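Local atomic coordinates of UDP-N-Acetylglucosamine 2-Epimerase (Thermus thermophilus, PDB entry 1V4V), a protein that probably interconverts UDP-N-acetylglucosamine and UDP-N-acetylmannosamine by epimerisation at C2 of the sugar, working as a two-domain homodimeric GT-B-type enzyme. Residues Q47-L52 / I57-N62; D180-A185 / Q286-A291. All blocks are in the same frame, centred on the assembly; numbering follows the deposited sequence.

Interaction 1 of 2, residues Q47-L52 / I57-N62; sequences QLRQAL and IQEDRN
Arg-49 and Glu-59 meet with their side chains crossed at about a right angle. The guanidinium and carboxylate planes stand 86° apart, so this is not the flat, two-pronged pairing of the two groups. NE of Arg-49 lies 2.6 Å from OE1 of Glu-59 in a salt bridge. The hydrogen bond within it is weak, bent to 129° at the hydrogen. OE2 of Glu-59 sits over one guanidinium face, offset toward the rim. The bend of Glu-59 at chi2 (-84°) turns its carboxylate across the extended Arg-49 chain, where OE2 lies 3.3 Å from CG of Arg-49.

At the end of segment 47-52, the backbone N of Ile-57 donates to O of Leu-52 at 3.0 Å. Beside this bond, CD2 of Leu-52 meets CG2 of Ile-57 at 4.1 Å, their side chains crossing obliquely. Water 1 donates to O of Arg-49 and to O of Ile-57, joining two backbone carbonyls.

The contact lies in the beta-alpha-beta unit of strand 34-40, helix 45-53 and strand 61-62. Phe-12 of strand 6-12 touches Leu-52. Arg-45 makes a long, weak ion pair with the same carboxylate. Two arginines would probably keep Glu-59 ionised, its charge partly offsetting theirs.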
ATOM      1  N   GLN A  47     -15.139  18.618 -17.444  1.00 54.58           N
ATOM      2  CA  GLN A  47     -15.747  17.364 -17.873  1.00 54.55           C
ATOM      3  C   GLN A  47     -16.353  16.593 -16.703  1.00 54.35           C
ATOM      4  O   GLN A  47     -17.486  16.117 -16.781  1.00 53.67           O
ATOM      5  CB  GLN A  47     -14.699  16.495 -18.575  1.00 56.74           C
ATOM      6  CG  GLN A  47     -15.232  15.181 -19.116  1.00 58.70           C
ATOM      7  CD  GLN A  47     -14.145  14.332 -19.745  1.00 60.32           C
ATOM      8  OE1 GLN A  47     -13.201  13.913 -19.074  1.00 60.11           O
ATOM      9  NE2 GLN A  47     -14.272  14.074 -21.042  1.00 61.44           N
ATOM     10  N   LEU A  48     -15.593  16.473 -15.619  1.00 53.50           N
ATOM     11  CA  LEU A  48     -16.056  15.759 -14.435  1.00 52.84           C
ATOM     12  C   LEU A  48     -17.127  16.583 -13.725  1.00 52.54           C
ATOM     13  O   LEU A  48     -18.047  16.042 -13.111  1.00 50.84           O
ATOM     14  CB  LEU A  48     -14.877  15.498 -13.494  1.00 52.59           C
ATOM     15  CG  LEU A  48     -15.089  14.519 -12.339  1.00 52.94           C
ATOM     16  CD1 LEU A  48     -15.637  13.204 -12.866  1.00 52.66           C
ATOM     17  CD2 LEU A  48     -13.766  14.297 -11.623  1.00 52.69           C
ATOM     18  N   ARG A  49     -16.998  17.899 -13.827  1.00 52.95           N
ATOM     19  CA  ARG A  49     -17.941  18.826 -13.217  1.00 54.49           C
ATOM     20  C   ARG A  49     -19.340  18.608 -13.782  1.00 54.78           C
ATOM     21  O   ARG A  49     -20.333  18.682 -13.059  1.00 54.32           O
ATOM     22  CB  ARG A  49     -17.490  20.261 -13.492  1.00 55.79           C
ATOM     23  CG  ARG A  49     -17.241  21.089 -12.252  1.00 57.27           C
ATOM     24  CD  ARG A  49     -16.297  22.232 -12.564  1.00 60.20           C
ATOM     25  NE  ARG A  49     -16.112  23.115 -11.419  1.00 62.87           N
ATOM     26  CZ  ARG A  49     -17.031  23.968 -10.978  1.00 64.43           C
ATOM     27  NH1 ARG A  49     -18.203  24.058 -11.592  1.00 65.45           N
ATOM     28  NH2 ARG A  49     -16.778  24.727  -9.919  1.00 65.62           N
ATOM     29  N   GLN A  50     -19.405  18.335 -15.080  1.00 54.79           N
ATOM     30  CA  GLN A  50     -20.677  18.115 -15.753  1.00 55.08           C
ATOM     31  C   GLN A  50     -21.249  16.739 -15.424  1.00 53.11           C
ATOM     32  O   GLN A  50     -22.467  16.552 -15.400  1.00 53.66           O
ATOM     33  CB  GLN A  50     -20.497  18.248 -17.266  1.00 57.43           C
ATOM     34  CG  GLN A  50     -21.768  18.626 -17.998  1.00 61.32           C
ATOM     35  CD  GLN A  50     -22.294  19.978 -17.558  1.00 63.14           C
ATOM     36  OE1 GLN A  50     -21.625  21.000 -17.723  1.00 65.19           O
ATOM     37  NE2 GLN A  50     -23.495  19.991 -16.989  1.00 64.62           N
ATOM     38  N   ALA A  51     -20.367  15.777 -15.172  1.00 50.46           N
ATOM     39  CA  ALA A  51     -20.790  14.423 -14.841  1.00 46.76           C
ATOM     40  C   ALA A  51     -21.477  14.396 -13.480  1.00 45.50           C
ATOM     41  O   ALA A  51     -22.472  13.698 -13.286  1.00 45.25           O
ATOM     42  CB  ALA A  51     -19.588  13.492 -14.842  1.00 48.06           C
ATOM     43  N   LEU A  52     -20.941  15.161 -12.537  1.00 42.63           N
ATOM     44  CA  LEU A  52     -21.512  15.223 -11.199  1.00 41.41           C
ATOM     45  C   LEU A  52     -22.833  15.991 -11.192  1.00 40.66           C
ATOM     46  O   LEU A  52     -23.615  15.882 -10.251  1.00 39.15           O
ATOM     47  CB  LEU A  52     -20.519  15.874 -10.233  1.00 39.57           C
ATOM     48  CG  LEU A  52     -19.333  14.998  -9.812  1.00 40.94           C
ATOM     49  CD1 LEU A  52     -18.293  15.832  -9.072  1.00 40.12           C
ATOM     50  CD2 LEU A  52     -19.836  13.863  -8.932  1.00 37.39           C
ATOM     51  N   ILE A  57     -24.426  17.249  -7.649  1.00 31.58           N
ATOM     52  CA  ILE A  57     -23.238  17.383  -6.809  1.00 31.79           C
ATOM     53  C   ILE A  57     -22.243  18.365  -7.425  1.00 31.08           C
ATOM     54  O   ILE A  57     -22.039  18.379  -8.637  1.00 31.94           O
ATOM     55  CB  ILE A  57     -22.540  16.007  -6.626  1.00 30.38           C
ATOM     56  CG1 ILE A  57     -23.470  15.049  -5.881  1.00 29.14           C
ATOM     57  CG2 ILE A  57     -21.230  16.169  -5.849  1.00 30.93           C
ATOM     58  CD1 ILE A  57     -22.960  13.619  -5.820  1.00 28.75           C
ATOM     59  N   GLN A  58     -21.635  19.189  -6.579  1.00 32.00           N
ATOM     60  CA  GLN A  58     -20.649  20.172  -7.021  1.00 33.19           C
ATOM     61  C   GLN A  58     -19.356  19.850  -6.280  1.00 32.46           C
ATOM     62  O   GLN A  58     -19.406  19.345  -5.158  1.00 31.78           O
ATOM     63  CB  GLN A  58     -21.101  21.584  -6.640  1.00 38.06           C
ATOM     64  CG  GLN A  58     -22.613  21.765  -6.606  1.00 44.56           C
ATOM     65  CD  GLN A  58     -23.270  21.532  -7.951  1.00 48.56           C
ATOM     66  OE1 GLN A  58     -24.491  21.381  -8.040  1.00 52.57           O
ATOM     67  NE2 GLN A  58     -22.466  21.513  -9.009  1.00 51.16           N
ATOM     68  N   GLU A  59     -18.205  20.132  -6.884  1.00 33.18           N
ATOM     69  CA  GLU A  59     -16.950  19.844  -6.196  1.00 32.82           C
ATOM     70  C   GLU A  59     -16.614  21.010  -5.281  1.00 32.34           C
ATOM     71  O   GLU A  59     -17.075  22.131  -5.494  1.00 32.75           O
ATOM     72  CB  GLU A  59     -15.801  19.598  -7.187  1.00 36.12           C
ATOM     73  CG  GLU A  59     -14.961  20.816  -7.567  1.00 36.88           C
ATOM     74  CD  GLU A  59     -15.577  21.636  -8.676  1.00 39.40           C
ATOM     75  OE1 GLU A  59     -14.895  22.549  -9.190  1.00 40.23           O
ATOM     76  OE2 GLU A  59     -16.741  21.366  -9.038  1.00 42.62           O
ATOM     77  N   ASP A  60     -15.812  20.737  -4.261  1.00 31.42           N
ATOM     78  CA  ASP A  60     -15.415  21.757  -3.301  1.00 31.39           C
ATOM     79  C   ASP A  60     -14.006  22.266  -3.561  1.00 31.39           C
ATOM     80  O   ASP A  60     -13.685  23.411  -3.250  1.00 31.60           O
ATOM     81  CB  ASP A  60     -15.512  21.191  -1.886  1.00 30.88           C
ATOM     82  CG  ASP A  60     -16.942  20.913  -1.474  1.00 33.84           C
ATOM     83  OD1 ASP A  60     -17.670  21.883  -1.172  1.00 33.29           O
ATOM     84  OD2 ASP A  60     -17.343  19.733  -1.462  1.00 33.62           O
ATOM     85  N   ARG A  61     -13.168  21.413  -4.143  1.00 29.78           N
ATOM     86  CA  ARG A  61     -11.789  21.785  -4.432  1.00 29.23           C
ATOM     87  C   ARG A  61     -11.233  20.913  -5.554  1.00 29.42           C
ATOM     88  O   ARG A  61     -11.742  19.822  -5.809  1.00 26.57           O
ATOM     89  CB  ARG A  61     -10.945  21.634  -3.163  1.00 31.04           C
ATOM     90  CG  ARG A  61      -9.503  22.099  -3.290  1.00 36.34           C
ATOM     91  CD  ARG A  61      -8.948  22.499  -1.931  1.00 37.02           C
ATOM     92  NE  ARG A  61      -7.513  22.764  -1.967  1.00 39.37           N
ATOM     93  CZ  ARG A  61      -6.849  23.395  -1.004  1.00 39.91           C
ATOM     94  NH1 ARG A  61      -7.497  23.834   0.067  1.00 38.73           N
ATOM     95  NH2 ARG A  61      -5.539  23.579  -1.108  1.00 40.13           N
ATOM     96  N   ASN A  62     -10.199  21.405  -6.230  1.00 28.31           N
ATOM     97  CA  ASN A  62      -9.572  20.673  -7.327  1.00 30.28           C
ATOM     98  C   ASN A  62      -8.058  20.705  -7.184  1.00 29.30           C
ATOM     99  O   ASN A  62      -7.495  21.717  -6.771  1.00 27.74           O
ATOM    100  CB  ASN A  62      -9.926  21.306  -8.678  1.00 32.99           C
ATOM    101  CG  ASN A  62     -11.416  21.409  -8.910  1.00 39.33           C
ATOM    102  OD1 ASN A  62     -12.113  22.191  -8.257  1.00 43.87           O
ATOM    103  ND2 ASN A  62     -11.918  20.618  -9.851  1.00 40.53           N
TER
HETATM  104  O   HOH W   1     -21.124  19.604 -10.572  1.00 40.44           O

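Interaction 2 of 2, residues D180-A185 / Q286-A291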
ATOM      1  N   ASP A 180     -26.483   1.332  -7.005  1.00 29.68           N
ATOM      2  CA  ASP A 180     -27.126   2.541  -6.487  1.00 30.35           C
ATOM      3  C   ASP A 180     -27.091   3.636  -7.555  1.00 29.74           C
ATOM      4  O   ASP A 180     -28.065   4.362  -7.752  1.00 30.44           O
ATOM      5  CB  ASP A 180     -26.376   3.086  -5.262  1.00 31.68           C
ATOM      6  CG  ASP A 180     -26.242   2.079  -4.143  1.00 33.21           C
ATOM      7  OD1 ASP A 180     -25.885   0.916  -4.411  1.00 32.91           O
ATOM      8  OD2 ASP A 180     -26.482   2.463  -2.978  1.00 36.58           O
ATOM      9  N   ALA A 181     -25.947   3.754  -8.225  1.00 28.40           N
ATOM     10  CA  ALA A 181     -25.745   4.776  -9.246  1.00 28.29           C
ATOM     11  C   ALA A 181     -26.736   4.707 -10.402  1.00 28.92           C
ATOM     12  O   ALA A 181     -27.240   5.738 -10.854  1.00 29.66           O
ATOM     13  CB  ALA A 181     -24.320   4.703  -9.779  1.00 27.75           C
ATOM     14  N   VAL A 182     -27.002   3.502 -10.897  1.00 26.87           N
ATOM     15  CA  VAL A 182     -27.945   3.345 -11.997  1.00 27.76           C
ATOM     16  C   VAL A 182     -29.338   3.771 -11.544  1.00 27.72           C
ATOM     17  O   VAL A 182     -30.021   4.513 -12.245  1.00 29.58           O
ATOM     18  CB  VAL A 182     -28.001   1.882 -12.493  1.00 27.97           C
ATOM     19  CG1 VAL A 182     -28.954   1.773 -13.682  1.00 30.10           C
ATOM     20  CG2 VAL A 182     -26.611   1.422 -12.902  1.00 26.94           C
ATOM     21  N   LEU A 183     -29.751   3.302 -10.369  1.00 29.03           N
ATOM     22  CA  LEU A 183     -31.059   3.641  -9.817  1.00 31.57           C
ATOM     23  C   LEU A 183     -31.204   5.153  -9.674  1.00 33.09           C
ATOM     24  O   LEU A 183     -32.260   5.718  -9.969  1.00 31.11           O
ATOM     25  CB  LEU A 183     -31.249   2.976  -8.453  1.00 32.34           C
ATOM     26  CG  LEU A 183     -31.384   1.452  -8.448  1.00 34.67           C
ATOM     27  CD1 LEU A 183     -31.347   0.931  -7.016  1.00 34.79           C
ATOM     28  CD2 LEU A 183     -32.691   1.058  -9.125  1.00 36.45           C
ATOM     29  N   LEU A 184     -30.136   5.803  -9.220  1.00 31.91           N
ATOM     30  CA  LEU A 184     -30.136   7.252  -9.047  1.00 32.16           C
ATOM     31  C   LEU A 184     -30.205   7.953 -10.404  1.00 31.08           C
ATOM     32  O   LEU A 184     -30.978   8.896 -10.591  1.00 32.60           O
ATOM     33  CB  LEU A 184     -28.870   7.686  -8.299  1.00 34.27           C
ATOM     34  CG  LEU A 184     -28.646   9.183  -8.065  1.00 38.09           C
ATOM     35  CD1 LEU A 184     -29.844   9.785  -7.348  1.00 36.06           C
ATOM     36  CD2 LEU A 184     -27.377   9.378  -7.244  1.00 39.62           C
ATOM     37  N   ALA A 185     -29.395   7.488 -11.350  1.00 29.79           N
ATOM     38  CA  ALA A 185     -29.368   8.077 -12.681  1.00 30.41           C
ATOM     39  C   ALA A 185     -30.736   7.954 -13.347  1.00 30.96           C
ATOM     40  O   ALA A 185     -31.183   8.873 -14.037  1.00 28.92           O
ATOM     41  CB  ALA A 185     -28.307   7.397 -13.536  1.00 30.51           C
ATOM     42  N   GLN A 286     -26.254  -5.046 -19.635  1.00 25.86           N
ATOM     43  CA  GLN A 286     -26.994  -6.133 -19.013  1.00 26.59           C
ATOM     44  C   GLN A 286     -26.988  -5.913 -17.506  1.00 26.47           C
ATOM     45  O   GLN A 286     -28.000  -6.092 -16.833  1.00 25.50           O
ATOM     46  CB  GLN A 286     -26.353  -7.479 -19.375  1.00 28.87           C
ATOM     47  CG  GLN A 286     -26.901  -8.671 -18.602  1.00 32.50           C
ATOM     48  CD  GLN A 286     -26.079  -8.983 -17.368  1.00 34.77           C
ATOM     49  OE1 GLN A 286     -24.868  -9.195 -17.459  1.00 36.47           O
ATOM     50  NE2 GLN A 286     -26.728  -9.021 -16.209  1.00 36.92           N
ATOM     51  N   GLU A 287     -25.842  -5.503 -16.972  1.00 25.60           N
ATOM     52  CA  GLU A 287     -25.746  -5.257 -15.545  1.00 25.25           C
ATOM     53  C   GLU A 287     -26.570  -4.047 -15.134  1.00 24.87           C
ATOM     54  O   GLU A 287     -27.114  -4.007 -14.035  1.00 25.71           O
ATOM     55  CB  GLU A 287     -24.283  -5.078 -15.133  1.00 28.66           C
ATOM     56  CG  GLU A 287     -23.507  -6.380 -15.193  1.00 31.80           C
ATOM     57  CD  GLU A 287     -22.137  -6.276 -14.560  1.00 37.84           C
ATOM     58  OE1 GLU A 287     -22.047  -5.771 -13.419  1.00 39.89           O
ATOM     59  OE2 GLU A 287     -21.157  -6.711 -15.199  1.00 40.02           O
ATOM     60  N   GLU A 288     -26.659  -3.056 -16.014  1.00 25.61           N
ATOM     61  CA  GLU A 288     -27.457  -1.876 -15.707  1.00 27.99           C
ATOM     62  C   GLU A 288     -28.931  -2.264 -15.645  1.00 26.63           C
ATOM     63  O   GLU A 288     -29.668  -1.806 -14.776  1.00 26.39           O
ATOM     64  CB  GLU A 288     -27.257  -0.796 -16.766  1.00 30.87           C
ATOM     65  CG  GLU A 288     -25.969  -0.012 -16.615  1.00 38.88           C
ATOM     66  CD  GLU A 288     -25.959   1.225 -17.484  1.00 43.18           C
ATOM     67  OE1 GLU A 288     -26.934   2.003 -17.406  1.00 45.84           O
ATOM     68  OE2 GLU A 288     -24.982   1.423 -18.238  1.00 45.99           O
ATOM     69  N   GLY A 289     -29.361  -3.109 -16.573  1.00 26.58           N
ATOM     70  CA  GLY A 289     -30.749  -3.535 -16.563  1.00 26.26           C
ATOM     71  C   GLY A 289     -31.063  -4.212 -15.243  1.00 25.83           C
ATOM     72  O   GLY A 289     -32.094  -3.949 -14.623  1.00 26.71           O
ATOM     73  N   ALA A 290     -30.158  -5.075 -14.793  1.00 26.92           N
ATOM     74  CA  ALA A 290     -30.350  -5.791 -13.535  1.00 25.72           C
ATOM     75  C   ALA A 290     -30.453  -4.857 -12.330  1.00 27.23           C
ATOM     76  O   ALA A 290     -31.183  -5.136 -11.377  1.00 26.55           O
ATOM     77  CB  ALA A 290     -29.214  -6.795 -13.332  1.00 27.99           C
ATOM     78  N   ALA A 291     -29.730  -3.741 -12.366  1.00 28.16           N
ATOM     79  CA  ALA A 291     -29.775  -2.790 -11.257  1.00 26.26           C
ATOM     80  C   ALA A 291     -31.178  -2.195 -11.152  1.00 27.57           C
ATOM     81  O   ALA A 291     -31.686  -1.943 -10.059  1.00 27.21           O
ATOM     82  CB  ALA A 291     -28.746  -1.678 -11.477  1.00 26.66           C
TER
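Val-182 packs directly on Ala-291, and this is the tight part of the contact. CB of Val-182 lies 3.8 Å from CB of Ala-291. Both valine methyls lie near that CB, and they reach different atoms of Glu-288. With CG1 anti to the backbone N (chi1 -178°), that methyl reaches O of Glu-288 at 3.8 Å. CG2 meets the CG methylene of Glu-288 at 4.0 Å, where the two side chains cross at about a right angle. An alanine in place of Val-182 would keep CB against Ala-291 but lose both methyls, and would probably leave a gap beside O and the methylene of Glu-288.

The axes of segments 180-185 and 286-291 cross at -73° and come within 9.0 Å. The contact is small and has no hydrogen bond across it. Helix 177-188 follows strand 171-173, the last strand of the seven-stranded sheet. Helix 283-291 packs in the domain of the six-stranded sheet. The contact therefore joins the two Rossmann-like domains of the GT-B fold. Tyr-265 of helix 265-273 touches both Val-182 and Glu-288.

The margins bury less surface and are partly exposed. At one, CD2 of Leu-183 touches only the backbone end of Ala-291 within segment 286-291, 3.3 Å from its O. At the other, the Glu-288 chain runs on extended beyond its methylene, and its side chain comes within about 3 Å of a bound glycerol, probably from the crystallisation liquor.

From the N terminus, strand 34-40 leads into helix 45-53. Interaction 1 then closes a short loop, with four residues between its segments, as the chain turns toward edge strand 61-62. The chain goes on to complete the seven-stranded sheet before it reaches helix 177-188. Interaction 2 closes a much longer loop, with 100 residues between its segments, through much of the six-stranded domain. The two loops neither nest nor cross; they follow in series. Interaction 1 is local to one domain, whereas interaction 2 ties the two domains together. Their centres are 21 Å apart, and they do not touch. Helix 15-29 lies against segments of both.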